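Local coordinates for SH2 domain-containing protein 3C (Homo sapiens, PDB 3T6G) that acts as an adapter in cell adhesion and migration signalling; its closed Cdc25-homology domain cannot perform canonical nucleotide exchange but is required for interaction with BCAR1, at residues A[59-68]-A[256-267]; A[82-90]-A[206-216]. The protein carries 2 engineered substitutions. All coordinates share one frame; numbering follows the deposited sequence.

Contact 1. Residues A[59-68]-A[256-267]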
loop_
_atom_site.group_PDB
_atom_site.type_symbol
_atom_site.label_atom_id
_atom_site.label_comp_id
_atom_site.label_asym_id
_atom_site.label_seq_id
_atom_site.Cartn_x
_atom_site.Cartn_y
_atom_site.Cartn_z
ATOM N N LYS A 59 8.981 -7.186 -11.369
ATOM C CA LYS A 59 8.187 -8.206 -12.050
ATOM C C LYS A 59 7.278 -8.893 -11.045
ATOM O O LYS A 59 6.069 -9.010 -11.240
ATOM C CB LYS A 59 9.090 -9.247 -12.699
ATOM C CG LYS A 59 8.506 -9.882 -13.954
ATOM C CD LYS A 59 7.623 -11.089 -13.687
ATOM C CE LYS A 59 8.062 -12.316 -14.537
ATOM N NZ LYS A 59 7.983 -12.131 -16.023
ATOM N N VAL A 60 7.879 -9.355 -9.962
ATOM C CA VAL A 60 7.143 -10.092 -8.961
ATOM C C VAL A 60 6.123 -9.177 -8.282
ATOM O O VAL A 60 5.015 -9.590 -7.981
ATOM C CB VAL A 60 8.122 -10.667 -7.948
ATOM C CG1 VAL A 60 7.390 -11.371 -6.842
ATOM C CG2 VAL A 60 9.087 -11.644 -8.666
ATOM N N ASP A 61 6.519 -7.928 -8.057
ATOM C CA ASP A 61 5.703 -6.959 -7.365
ATOM C C ASP A 61 4.413 -6.804 -8.147
ATOM O O ASP A 61 3.308 -6.814 -7.595
ATOM C CB ASP A 61 6.418 -5.589 -7.320
ATOM C CG ASP A 61 7.389 -5.456 -6.149
ATOM O OD1 ASP A 61 7.343 -6.314 -5.229
ATOM O OD2 ASP A 61 8.190 -4.473 -6.153
ATOM N N CYS A 62 4.589 -6.621 -9.447
ATOM C CA CYS A 62 3.500 -6.418 -10.360
ATOM C C CYS A 62 2.607 -7.649 -10.544
ATOM O O CYS A 62 1.411 -7.525 -10.820
ATOM C CB CYS A 62 4.062 -5.963 -11.683
ATOM S SG CYS A 62 4.658 -4.287 -11.605
ATOM N N LEU A 63 3.172 -8.838 -10.396
ATOM C CA LEU A 63 2.351 -10.040 -10.520
ATOM C C LEU A 63 1.441 -10.126 -9.297
ATOM O O LEU A 63 0.260 -10.444 -9.413
ATOM C CB LEU A 63 3.217 -11.303 -10.660
ATOM C CG LEU A 63 3.734 -11.623 -12.080
ATOM C CD1 LEU A 63 4.899 -12.638 -12.119
ATOM C CD2 LEU A 63 2.602 -12.146 -12.974
ATOM N N VAL A 64 2.004 -9.827 -8.127
ATOM C CA VAL A 64 1.299 -9.980 -6.867
ATOM C C VAL A 64 0.228 -8.917 -6.761
ATOM O O VAL A 64 -0.864 -9.158 -6.258
ATOM C CB VAL A 64 2.244 -9.832 -5.661
ATOM C CG1 VAL A 64 1.446 -9.652 -4.366
ATOM C CG2 VAL A 64 3.183 -11.040 -5.556
ATOM N N ALA A 65 0.553 -7.733 -7.246
ATOM C CA ALA A 65 -0.362 -6.611 -7.168
ATOM C C ALA A 65 -1.404 -6.646 -8.282
ATOM O O ALA A 65 -2.205 -5.729 -8.397
ATOM C CB ALA A 65 0.421 -5.321 -7.266
ATOM N N ARG A 66 -1.359 -7.678 -9.125
ATOM C CA ARG A 66 -2.233 -7.748 -10.299
ATOM C C ARG A 66 -2.137 -6.537 -11.196
ATOM O O ARG A 66 -3.145 -5.975 -11.598
ATOM C CB ARG A 66 -3.693 -8.011 -9.890
ATOM C CG ARG A 66 -3.718 -9.207 -8.969
ATOM C CD ARG A 66 -5.060 -9.566 -8.536
ATOM N NE ARG A 66 -4.972 -10.258 -7.264
ATOM C CZ ARG A 66 -6.024 -10.738 -6.618
ATOM N NH1 ARG A 66 -7.241 -10.589 -7.142
ATOM N NH2 ARG A 66 -5.854 -11.360 -5.453
ATOM N N ILE A 67 -0.909 -6.157 -11.518
ATOM C CA ILE A 67 -0.629 -5.226 -12.606
ATOM C C ILE A 67 -0.218 -6.018 -13.853
ATOM O O ILE A 67 -0.426 -5.564 -14.986
ATOM C CB ILE A 67 0.470 -4.214 -12.181
ATOM C CG1 ILE A 67 -0.112 -3.243 -11.148
ATOM C CG2 ILE A 67 1.037 -3.436 -13.384
ATOM C CD1 ILE A 67 0.936 -2.433 -10.409
ATOM N N LEU A 68 0.366 -7.203 -13.637
ATOM C CA LEU A 68 0.726 -8.102 -14.730
ATOM C C LEU A 68 0.190 -9.489 -14.444
ATOM O O LEU A 68 -0.123 -9.809 -13.295
ATOM C CB LEU A 68 2.256 -8.226 -14.888
ATOM C CG LEU A 68 3.134 -7.085 -15.395
ATOM C CD1 LEU A 68 4.581 -7.481 -15.185
ATOM C CD2 LEU A 68 2.870 -6.735 -16.847
ATOM N N TYR A 256 -0.490 1.473 -15.918
ATOM C CA TYR A 256 0.595 0.840 -15.198
ATOM C C TYR A 256 0.923 -0.533 -15.802
ATOM O O TYR A 256 2.098 -0.908 -15.906
ATOM C CB TYR A 256 0.274 0.733 -13.703
ATOM C CG TYR A 256 -0.148 2.050 -13.102
ATOM C CD1 TYR A 256 0.687 3.152 -13.173
ATOM C CD2 TYR A 256 -1.388 2.199 -12.469
ATOM C CE1 TYR A 256 0.326 4.357 -12.637
ATOM C CE2 TYR A 256 -1.761 3.420 -11.921
ATOM C CZ TYR A 256 -0.897 4.492 -12.008
ATOM O OH TYR A 256 -1.237 5.714 -11.485
ATOM N N HIS A 257 -0.112 -1.271 -16.199
ATOM C CA HIS A 257 0.077 -2.582 -16.805
ATOM C C HIS A 257 0.896 -2.437 -18.087
ATOM O O HIS A 257 1.935 -3.093 -18.252
ATOM C CB HIS A 257 -1.268 -3.227 -17.110
ATOM C CG HIS A 257 -1.200 -4.306 -18.148
ATOM N ND1 HIS A 257 -0.743 -5.581 -17.875
ATOM C CD2 HIS A 257 -1.543 -4.298 -19.458
ATOM C CE1 HIS A 257 -0.806 -6.313 -18.978
ATOM N NE2 HIS A 257 -1.280 -5.558 -19.952
ATOM N N THR A 258 0.423 -1.561 -18.976
ATOM C CA THR A 258 1.141 -1.211 -20.194
ATOM C C THR A 258 2.610 -0.891 -19.932
ATOM O O THR A 258 3.491 -1.598 -20.404
ATOM C CB THR A 258 0.541 0.015 -20.875
ATOM O OG1 THR A 258 -0.714 -0.328 -21.468
ATOM C CG2 THR A 258 1.493 0.512 -21.956
ATOM N N ASN A 259 2.862 0.185 -19.190
ATOM C CA ASN A 259 4.221 0.572 -18.843
ATOM C C ASN A 259 5.039 -0.613 -18.402
ATOM O O ASN A 259 6.131 -0.847 -18.906
ATOM C CB ASN A 259 4.223 1.608 -17.734
ATOM C CG ASN A 259 3.742 2.942 -18.210
ATOM O OD1 ASN A 259 3.733 3.215 -19.417
ATOM N ND2 ASN A 259 3.345 3.797 -17.273
ATOM N N ALA A 260 4.504 -1.359 -17.449
ATOM C CA ALA A 260 5.207 -2.500 -16.885
ATOM C C ALA A 260 5.511 -3.556 -17.963
ATOM O O ALA A 260 6.561 -4.184 -17.944
ATOM C CB ALA A 260 4.371 -3.100 -15.772
ATOM N N GLU A 261 4.590 -3.758 -18.900
ATOM C CA GLU A 261 4.795 -4.803 -19.888
ATOM C C GLU A 261 5.817 -4.371 -20.943
ATOM O O GLU A 261 6.600 -5.193 -21.446
ATOM C CB GLU A 261 3.466 -5.266 -20.514
ATOM C CG GLU A 261 3.274 -6.780 -20.397
ATOM C CD GLU A 261 1.905 -7.272 -20.844
ATOM O OE1 GLU A 261 1.304 -8.104 -20.119
ATOM O OE2 GLU A 261 1.438 -6.847 -21.924
ATOM N N VAL A 262 5.802 -3.079 -21.265
ATOM C CA VAL A 262 6.760 -2.500 -22.193
ATOM C C VAL A 262 8.159 -2.364 -21.592
ATOM O O VAL A 262 9.158 -2.462 -22.289
ATOM C CB VAL A 262 6.350 -1.111 -22.615
ATOM C CG1 VAL A 262 7.528 -0.434 -23.324
ATOM C CG2 VAL A 262 5.175 -1.191 -23.518
ATOM N N LYS A 263 8.219 -2.123 -20.293
ATOM C CA LYS A 263 9.483 -1.913 -19.623
ATOM C C LYS A 263 10.169 -3.256 -19.419
ATOM O O LYS A 263 11.359 -3.319 -19.132
ATOM C CB LYS A 263 9.235 -1.215 -18.281
ATOM C CG LYS A 263 10.488 -0.780 -17.580
ATOM C CD LYS A 263 10.228 -0.255 -16.179
ATOM C CE LYS A 263 9.614 1.128 -16.204
ATOM N NZ LYS A 263 10.247 1.989 -17.219
ATOM N N LEU A 264 9.412 -4.338 -19.561
ATOM C CA LEU A 264 9.950 -5.666 -19.284
ATOM C C LEU A 264 9.947 -6.539 -20.532
ATOM O O LEU A 264 10.197 -7.743 -20.463
ATOM C CB LEU A 264 9.195 -6.339 -18.126
ATOM C CG LEU A 264 9.520 -5.762 -16.731
ATOM C CD1 LEU A 264 8.800 -6.469 -15.604
ATOM C CD2 LEU A 264 11.003 -5.819 -16.456
ATOM N N GLN A 265 9.668 -5.940 -21.684
ATOM C CA GLN A 265 9.697 -6.725 -22.908
ATOM C C GLN A 265 11.148 -7.046 -23.260
ATOM O O GLN A 265 11.974 -6.153 -23.467
ATOM C CB GLN A 265 8.934 -6.051 -24.059
ATOM C CG GLN A 265 9.426 -4.684 -24.512
ATOM C CD GLN A 265 8.399 -3.949 -25.377
ATOM O OE1 GLN A 265 7.195 -4.180 -25.262
ATOM N NE2 GLN A 265 8.875 -3.060 -26.245
ATOM N N GLY A 266 11.461 -8.334 -23.296
ATOM C CA GLY A 266 12.829 -8.765 -23.489
ATOM C C GLY A 266 13.476 -9.111 -22.161
ATOM O O GLY A 266 14.650 -9.453 -22.110
ATOM N N PHE A 267 12.718 -9.014 -21.074
ATOM C CA PHE A 267 13.279 -9.351 -19.774
ATOM C C PHE A 267 13.698 -10.823 -19.719
ATOM O O PHE A 267 12.911 -11.722 -20.016
ATOM C CB PHE A 267 12.322 -8.989 -18.621
ATOM C CG PHE A 267 12.883 -9.285 -17.255
ATOM C CD1 PHE A 267 12.100 -9.879 -16.279
ATOM C CD2 PHE A 267 14.209 -9.012 -16.964
ATOM C CE1 PHE A 267 12.617 -10.168 -15.032
ATOM C CE2 PHE A 267 14.741 -9.316 -15.727
ATOM C CZ PHE A 267 13.939 -9.893 -14.756
#

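Contact 2. Residues A[82-90]-A[206-216]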
loop_
_atom_site.group_PDB
_atom_site.type_symbol
_atom_site.label_atom_id
_atom_site.label_comp_id
_atom_site.label_asym_id
_atom_site.label_seq_id
_atom_site.Cartn_x
_atom_site.Cartn_y
_atom_site.Cartn_z
ATOM N N TRP A 82 -8.096 -4.349 -12.892
ATOM C CA TRP A 82 -6.743 -4.241 -12.321
ATOM C C TRP A 82 -6.680 -4.248 -10.793
ATOM O O TRP A 82 -7.576 -3.739 -10.118
ATOM C CB TRP A 82 -6.109 -2.962 -12.833
ATOM C CG TRP A 82 -6.091 -2.911 -14.320
ATOM C CD1 TRP A 82 -6.713 -1.991 -15.127
ATOM C CD2 TRP A 82 -5.424 -3.829 -15.197
ATOM N NE1 TRP A 82 -6.473 -2.279 -16.450
ATOM C CE2 TRP A 82 -5.683 -3.403 -16.523
ATOM C CE3 TRP A 82 -4.627 -4.960 -14.988
ATOM C CZ2 TRP A 82 -5.179 -4.071 -17.635
ATOM C CZ3 TRP A 82 -4.106 -5.621 -16.098
ATOM C CH2 TRP A 82 -4.391 -5.177 -17.406
ATOM N N GLY A 83 -5.621 -4.834 -10.250
ATOM C CA GLY A 83 -5.416 -4.872 -8.806
ATOM C C GLY A 83 -5.357 -3.475 -8.204
ATOM O O GLY A 83 -5.676 -3.277 -7.037
ATOM N N MET A 84 -4.953 -2.496 -9.004
ATOM C CA MET A 84 -4.882 -1.142 -8.508
ATOM C C MET A 84 -6.268 -0.686 -8.144
ATOM O O MET A 84 -6.457 -0.018 -7.121
ATOM C CB MET A 84 -4.258 -0.192 -9.537
ATOM C CG MET A 84 -2.727 -0.312 -9.699
ATOM S SD MET A 84 -1.766 -0.142 -8.165
ATOM C CE MET A 84 -1.659 -1.836 -7.639
ATOM N N GLU A 85 -7.233 -1.035 -8.993
ATOM C CA GLU A 85 -8.637 -0.719 -8.749
ATOM C C GLU A 85 -9.147 -1.551 -7.591
ATOM O O GLU A 85 -9.799 -1.039 -6.682
ATOM C CB GLU A 85 -9.473 -0.971 -9.992
ATOM C CG GLU A 85 -10.953 -0.794 -9.780
ATOM C CD GLU A 85 -11.667 -0.427 -11.071
ATOM O OE1 GLU A 85 -10.987 -0.424 -12.123
ATOM O OE2 GLU A 85 -12.891 -0.137 -11.037
ATOM N N LEU A 86 -8.789 -2.825 -7.589
ATOM C CA LEU A 86 -9.269 -3.733 -6.555
ATOM C C LEU A 86 -8.942 -3.256 -5.146
ATOM O O LEU A 86 -9.726 -3.466 -4.224
ATOM C CB LEU A 86 -8.746 -5.163 -6.760
ATOM C CG LEU A 86 -9.287 -6.110 -5.677
ATOM C CD1 LEU A 86 -10.815 -6.165 -5.760
ATOM C CD2 LEU A 86 -8.718 -7.523 -5.735
ATOM N N LEU A 87 -7.788 -2.623 -4.959
ATOM C CA LEU A 87 -7.369 -2.283 -3.593
ATOM C C LEU A 87 -8.001 -1.015 -2.988
ATOM O O LEU A 87 -7.727 -0.681 -1.838
ATOM C CB LEU A 87 -5.840 -2.310 -3.433
ATOM C CG LEU A 87 -4.976 -1.613 -4.475
ATOM C CD1 LEU A 87 -5.087 -0.127 -4.314
ATOM C CD2 LEU A 87 -3.544 -2.050 -4.309
ATOM N N THR A 88 -8.848 -0.333 -3.757
ATOM C CA THR A 88 -9.669 0.743 -3.221
ATOM C C THR A 88 -11.024 0.217 -2.741
ATOM O O THR A 88 -11.702 0.857 -1.943
ATOM C CB THR A 88 -9.960 1.812 -4.279
ATOM O OG1 THR A 88 -10.962 1.325 -5.180
ATOM C CG2 THR A 88 -8.700 2.178 -5.050
ATOM N N LEU A 89 -11.422 -0.942 -3.249
ATOM C CA LEU A 89 -12.738 -1.509 -2.983
ATOM C C LEU A 89 -12.776 -2.305 -1.682
ATOM O O LEU A 89 -11.755 -2.771 -1.204
ATOM C CB LEU A 89 -13.192 -2.383 -4.153
ATOM C CG LEU A 89 -13.725 -1.607 -5.348
ATOM C CD1 LEU A 89 -13.930 -0.179 -4.943
ATOM C CD2 LEU A 89 -12.769 -1.688 -6.508
ATOM N N PRO A 90 -13.971 -2.478 -1.100
ATOM C CA PRO A 90 -13.944 -2.972 0.273
ATOM C C PRO A 90 -13.522 -4.426 0.275
ATOM O O PRO A 90 -13.002 -4.911 1.279
ATOM C CB PRO A 90 -15.405 -2.835 0.727
ATOM C CG PRO A 90 -16.137 -2.206 -0.433
ATOM C CD PRO A 90 -15.330 -2.494 -1.651
ATOM N N PHE A 206 4.218 1.089 -10.909
ATOM C CA PHE A 206 3.598 0.699 -9.660
ATOM C C PHE A 206 3.567 1.911 -8.737
ATOM O O PHE A 206 4.557 2.225 -8.093
ATOM C CB PHE A 206 4.387 -0.425 -9.030
ATOM C CG PHE A 206 3.667 -1.115 -7.927
ATOM C CD1 PHE A 206 3.942 -2.431 -7.633
ATOM C CD2 PHE A 206 2.697 -0.458 -7.205
ATOM C CE1 PHE A 206 3.279 -3.080 -6.631
ATOM C CE2 PHE A 206 2.034 -1.099 -6.188
ATOM C CZ PHE A 206 2.330 -2.406 -5.894
ATOM N N PRO A 207 2.409 2.580 -8.656
ATOM C CA PRO A 207 2.255 3.889 -8.021
ATOM C C PRO A 207 2.399 3.764 -6.518
ATOM O O PRO A 207 2.446 2.642 -5.977
ATOM C CB PRO A 207 0.813 4.240 -8.339
ATOM C CG PRO A 207 0.128 2.897 -8.249
ATOM C CD PRO A 207 1.103 1.931 -8.879
ATOM N N HIS A 208 2.459 4.905 -5.842
ATOM C CA HIS A 208 2.585 4.903 -4.391
ATOM C C HIS A 208 1.194 4.634 -3.770
ATOM O O HIS A 208 0.300 5.477 -3.838
ATOM C CB HIS A 208 3.203 6.239 -3.928
ATOM C CG HIS A 208 3.589 6.264 -2.484
ATOM N ND1 HIS A 208 4.180 5.194 -1.854
ATOM C CD2 HIS A 208 3.457 7.232 -1.540
ATOM C CE1 HIS A 208 4.399 5.496 -0.583
ATOM N NE2 HIS A 208 3.970 6.726 -0.369
ATOM N N VAL A 209 1.010 3.457 -3.180
ATOM C CA VAL A 209 -0.289 3.065 -2.634
ATOM C C VAL A 209 -0.182 2.651 -1.169
ATOM O O VAL A 209 -1.173 2.225 -0.577
ATOM C CB VAL A 209 -0.947 1.858 -3.421
ATOM C CG1 VAL A 209 -1.040 2.129 -4.907
ATOM C CG2 VAL A 209 -0.184 0.560 -3.193
ATOM N N LEU A 210 1.006 2.744 -0.572
ATOM C CA LEU A 210 1.116 2.379 0.848
ATOM C C LEU A 210 0.356 3.299 1.821
ATOM O O LEU A 210 -0.255 2.827 2.773
ATOM C CB LEU A 210 2.561 2.174 1.297
ATOM C CG LEU A 210 2.691 0.683 1.573
ATOM C CD1 LEU A 210 3.115 -0.026 0.302
ATOM C CD2 LEU A 210 3.636 0.401 2.709
ATOM N N PRO A 211 0.405 4.612 1.609
ATOM C CA PRO A 211 -0.469 5.381 2.494
ATOM C C PRO A 211 -1.912 4.892 2.392
ATOM O O PRO A 211 -2.458 4.475 3.400
ATOM C CB PRO A 211 -0.325 6.804 1.962
ATOM C CG PRO A 211 1.072 6.839 1.479
ATOM C CD PRO A 211 1.325 5.478 0.859
ATOM N N LEU A 212 -2.502 4.915 1.201
ATOM C CA LEU A 212 -3.865 4.409 1.008
ATOM C C LEU A 212 -4.167 3.063 1.699
ATOM O O LEU A 212 -5.081 2.964 2.504
ATOM C CB LEU A 212 -4.161 4.259 -0.473
ATOM C CG LEU A 212 -5.465 3.520 -0.786
ATOM C CD1 LEU A 212 -6.681 4.371 -0.357
ATOM C CD2 LEU A 212 -5.550 3.183 -2.265
ATOM N N ILE A 213 -3.424 2.013 1.387
ATOM C CA ILE A 213 -3.799 0.722 1.936
ATOM C C ILE A 213 -3.642 0.666 3.443
ATOM O O ILE A 213 -4.246 -0.166 4.114
ATOM C CB ILE A 213 -3.077 -0.459 1.268
ATOM C CG1 ILE A 213 -1.556 -0.349 1.418
ATOM C CG2 ILE A 213 -3.474 -0.570 -0.201
ATOM C CD1 ILE A 213 -0.836 -1.541 0.802
ATOM N N THR A 214 -2.838 1.558 3.986
ATOM C CA THR A 214 -2.675 1.592 5.429
ATOM C C THR A 214 -3.875 2.288 6.095
ATOM O O THR A 214 -4.415 1.805 7.092
ATOM C CB THR A 214 -1.358 2.249 5.795
ATOM O OG1 THR A 214 -0.343 1.738 4.924
ATOM C CG2 THR A 214 -0.984 1.916 7.227
ATOM N N LEU A 215 -4.292 3.415 5.525
ATOM C CA LEU A 215 -5.539 4.049 5.893
ATOM C C LEU A 215 -6.674 3.012 5.917
ATOM O O LEU A 215 -7.178 2.656 6.985
ATOM C CB LEU A 215 -5.861 5.158 4.893
ATOM C CG LEU A 215 -5.588 6.605 5.301
ATOM C CD1 LEU A 215 -4.645 6.648 6.451
ATOM C CD2 LEU A 215 -5.056 7.423 4.140
ATOM N N LEU A 216 -7.056 2.506 4.746
ATOM C CA LEU A 216 -8.223 1.634 4.648
ATOM C C LEU A 216 -8.159 0.412 5.551
ATOM O O LEU A 216 -9.140 -0.312 5.682
ATOM C CB LEU A 216 -8.459 1.167 3.220
ATOM C CG LEU A 216 -8.234 2.119 2.044
ATOM C CD1 LEU A 216 -8.851 1.534 0.766
ATOM C CD2 LEU A 216 -8.798 3.475 2.337
#

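Contact 1. Residues A[59-68]-A[256-267]
With CG of His-257 set opposite its own backbone N (chi1 159°), the imidazole swings across to the carbonyl of Ile-67, and ND1 donates a hydrogen bond to Ile-67 O over 2.9 Å. The acceptor lies at the ring edge, in the ring plane, while ND1 lies in the carbonyl plane at a C=O...N angle of 158°. These two coplanarities orient the ring, although an N-H...O angle of 145° leaves the bond somewhat bent. On Ile-67 the branch lying opposite the backbone N is CG2, and this methyl rests on the backbone of the facing helix, 3.7 Å from Tyr-256 O.

Leu-68 supplies the next layer. Its CD2 is 4.1 Å from Ala-260 CB and 3.6 Å from Glu-261 CG, so one methyl covers the small residue and also lies against the aliphatic part of an acidic side chain. Ala-260, lacking anything beyond CB, lets Ile-67, Leu-68 and the sulfur of Cys-62 converge on it. Farther along, Lys-59 contributes its CB and CG rather than its amino group: CG comes within 3.8 Å of Leu-264 CD1 and meets the Phe-267 ring obliquely.

Arg-66 takes a positive phi in a Schellman motif, where Cys-62 O accepts from both Ile-67 N (2.8 Å) and Leu-68 N (3.0 Å). This termination turns Ile-67 and Leu-68 off the helix axis and against residues 256-261; at the other end, a type II turn from Leu-264 to Phe-267 returns the aromatic ring to Lys-59.

The contact thus joins the C-terminal end of helix 50-64, and the turn after it, to helix 253-263 from Tyr-256 onward and the turn that follows, within the Ras-GEF domain. Helix 93-115 packs against Val-60, Val-64 and Ala-65, its Arg-102 forms a salt bridge with Asp-61, and helix 83-86 meets Ile-67 and Tyr-256 through Met-84.

Contact 2. Residues A[82-90]-A[206-216]
Sulfur contacts come first: Met-84 and Phe-206 make a Met-aromatic pair, with SD of Met-84 5.2 Å from the centroid of the Phe-206 ring and 45° off the ring normal, an oblique approach. The side chain bends at chi2 (-54°) and again at chi3, which carries its terminal atoms over to residues 206-209. The methyl CE of Met-84 reaches CE2 of Phe-206 at 4.0 Å, and the two side chains cross at about a right angle. The same sulfur sits 3.6 Å from both CG and CD of Pro-207 and also meets CG1 of Val-209, so the thioether is bounded by a pyrrolidine ring, a valine methyl and an aromatic ring.

Trp-82 and Val-209 each occupy an N-cap position, and the short helices 83-86 and 210-215 that follow belong to the all-helical Cdc25-homology (Ras-GEF) fold. Helix 83-86 runs into a type I turn from Leu-86 to Leu-89, which presents Leu-87 and Thr-88 to the second helix.

Purely aliphatic packing fills this half. CG of Leu-87 lies between its backbone N and carbonyl carbon (chi1 47°), and CD1 meets CD2 of Leu-212 at 3.9 Å, while CB faces CG2 of Ile-213 and CD2 faces CG2 of Val-209. Thr-88 joins through CG2, 4.3 Å from CD2 of Leu-212.

Methyl-to-carbonyl contacts come last. Leu-216 lays CD1 3.6 Å from the backbone O of Leu-87 and close to that of Thr-88. Leu-87 O also accepts a hydrogen bond from Arg-96 of helix 93-115, and the chain of another protein in the assembly forms a salt bridge with Glu-85 and packs against Thr-88 and Leu-216.

How the contacts relate
Contact 2 is nested in the chain loop that contact 1 closes, and their centres are about 17 Å apart, yet the segments touch directly. Arg-66 O lies 3.0 Å from Gly-83 N, a probable hydrogen bond from the first turn of helix 83-86 to the Schellman turn of segment 59-68. The rings of His-257 and Trp-82 stack, with His-257 CG 3.4 Å from Trp-82 CH2, and Ala-65 CB lies 3.7 Å from Phe-206 CE1. Both segments of contact 2 touch the other protein's chain, whereas neither segment of contact 1 does, so segment 82-90 touches both that partner chain and contact 1.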